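Local coordinates for protein EST1E (Clostridium proteoclasticum, PDB 2WTM) that hydrolyses ester bonds as a promiscuous feruloyl esterase of the alpha/beta-hydrolase family, probably releasing ferulic acid from its esters, at residues Phe80-Leu83 / Thr84-Leu87. Residues are numbered along the deposited sequence; the frame is centred on the assembly and turned at random.
Sequences FKWL and TNIL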
loop_
_atom_site.group_PDB
_atom_site.type_symbol
_atom_site.label_atom_id
_atom_site.label_comp_id
_atom_site.label_asym_id
_atom_site.label_seq_id
_atom_site.Cartn_x
_atom_site.Cartn_y
_atom_site.Cartn_z
ATOM N N PHE A 80 -1.020 -4.313 -0.138
ATOM C CA PHE A 80 -0.354 -3.254 0.698
ATOM C C PHE A 80 0.110 -3.930 2.018
ATOM O O PHE A 80 1.202 -3.665 2.490
ATOM C CB PHE A 80 -1.279 -2.132 1.024
ATOM C CG PHE A 80 -1.459 -1.117 -0.060
ATOM C CD1 PHE A 80 -0.881 -1.196 -1.289
ATOM C CD2 PHE A 80 -2.341 -0.059 0.194
ATOM C CE1 PHE A 80 -1.145 -0.214 -2.274
ATOM C CE2 PHE A 80 -2.585 0.900 -0.757
ATOM C CZ PHE A 80 -2.001 0.805 -1.987
ATOM N N LYS A 81 -0.759 -4.755 2.625
ATOM C CA LYS A 81 -0.302 -5.458 3.843
ATOM C C LYS A 81 0.905 -6.338 3.592
ATOM O O LYS A 81 1.866 -6.313 4.392
ATOM C CB LYS A 81 -1.443 -6.243 4.465
ATOM C CG LYS A 81 -2.582 -5.321 4.900
ATOM C CD LYS A 81 -3.692 -6.036 5.693
ATOM C CE LYS A 81 -4.949 -5.139 5.936
ATOM N NZ LYS A 81 -5.902 -5.798 6.907
ATOM N N TRP A 82 0.857 -7.146 2.530
ATOM C CA TRP A 82 1.987 -7.951 2.175
ATOM C C TRP A 82 3.253 -7.127 1.934
ATOM O O TRP A 82 4.360 -7.511 2.361
ATOM C CB TRP A 82 1.693 -8.841 0.937
ATOM C CG TRP A 82 0.893 -10.060 1.276
ATOM C CD1 TRP A 82 -0.020 -10.250 2.293
ATOM C CD2 TRP A 82 0.992 -11.328 0.570
ATOM N NE1 TRP A 82 -0.493 -11.590 2.244
ATOM C CE2 TRP A 82 0.148 -12.252 1.224
ATOM C CE3 TRP A 82 1.783 -11.767 -0.496
ATOM C CZ2 TRP A 82 0.070 -13.594 0.787
ATOM C CZ3 TRP A 82 1.744 -13.058 -0.888
ATOM C CH2 TRP A 82 0.889 -13.964 -0.272
ATOM N N LEU A 83 3.144 -5.987 1.266
ATOM C CA LEU A 83 4.379 -5.207 0.966
ATOM C C LEU A 83 4.903 -4.663 2.329
ATOM O O LEU A 83 6.115 -4.678 2.621
ATOM C CB LEU A 83 4.100 -4.082 -0.016
ATOM C CG LEU A 83 3.897 -4.678 -1.370
ATOM C CD1 LEU A 83 3.443 -3.610 -2.232
ATOM C CD2 LEU A 83 5.170 -5.342 -1.899
ATOM N N THR A 84 4.008 -4.219 3.204
ATOM C CA THR A 84 4.384 -3.803 4.614
ATOM C C THR A 84 5.162 -4.908 5.314
ATOM O O THR A 84 6.201 -4.691 5.916
ATOM C CB THR A 84 3.171 -3.248 5.360
ATOM O OG1 THR A 84 2.699 -2.063 4.650
ATOM C CG2 THR A 84 3.512 -2.901 6.764
ATOM N N ASN A 85 4.567 -6.100 5.226
ATOM C CA ASN A 85 5.149 -7.298 5.840
ATOM C C ASN A 85 6.560 -7.541 5.315
ATOM O O ASN A 85 7.526 -7.791 6.055
ATOM C CB ASN A 85 4.280 -8.551 5.624
ATOM C CG ASN A 85 2.885 -8.482 6.194
ATOM O OD1 ASN A 85 2.072 -9.298 5.839
ATOM N ND2 ASN A 85 2.654 -7.627 7.175
ATOM N N ILE A 86 6.713 -7.497 4.020
ATOM C CA ILE A 86 8.028 -7.749 3.419
ATOM C C ILE A 86 9.049 -6.696 3.788
ATOM O O ILE A 86 10.192 -7.036 4.072
ATOM C CB ILE A 86 7.919 -7.913 1.900
ATOM C CG1 ILE A 86 7.064 -9.098 1.523
ATOM C CG2 ILE A 86 9.309 -7.980 1.210
ATOM C CD1 ILE A 86 6.571 -9.193 0.060
ATOM N N LEU A 87 8.686 -5.417 3.843
ATOM C CA LEU A 87 9.596 -4.367 4.348
ATOM C C LEU A 87 10.035 -4.721 5.769
ATOM O O LEU A 87 11.178 -4.511 6.125
ATOM C CB LEU A 87 8.900 -2.989 4.290
ATOM C CG LEU A 87 8.679 -2.454 2.918
ATOM C CD1 LEU A 87 8.001 -1.072 3.016
ATOM C CD2 LEU A 87 9.773 -2.483 1.953
#
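N85 lays its carboxamide against the carbonyl of K81, one turn back along helix 79-93. With CG anti to its own carbonyl carbon (chi1 -60°), the side chain folds back over that oxygen, and N85 CG comes to 3.0 Å from K81 O. Neither amide atom bonds to it; the bond K81 O accepts is the backbone one from N85 N, at 2.8 Å. N85 OD1 instead takes the backbone N-H of Y65, and it also passes 4.2 Å from CD1 of W82, meeting the indole obliquely. The W82 NE1 in turn donates to Y65 O, so the backbone N and O of Y65 are both held by side chains of this helix.

T84 uses the same chi1 well, which sets T84 OG1 beside its backbone N and 3.1 Å from F80 O; the same oxygen accepts T84 N at 2.9 Å, nearly straight at 169°. CG1 of I86 likewise leans back over W82 O, at 3.2 Å, and CG of L87 sits 3.4 Å from L83 O.

In this alpha/beta-hydrolase fold the helix follows strand 58-62 of the central sheet. Its W82 and I86 side chains pack on helix 109-120; W82 also touches the GxSxG nucleophile elbow that probably carries the catalytic serine, and its ring meets those of H34, H67 and H77.

Another side of the helix faces the second subunit. The F80 ring stacks on F80 of that subunit, and L83 packs on the same residue. K81 runs out almost fully extended, its NZ forming a salt bridge with D9 OD1 of the second subunit and a hydrogen bond with D76 O of its own chain.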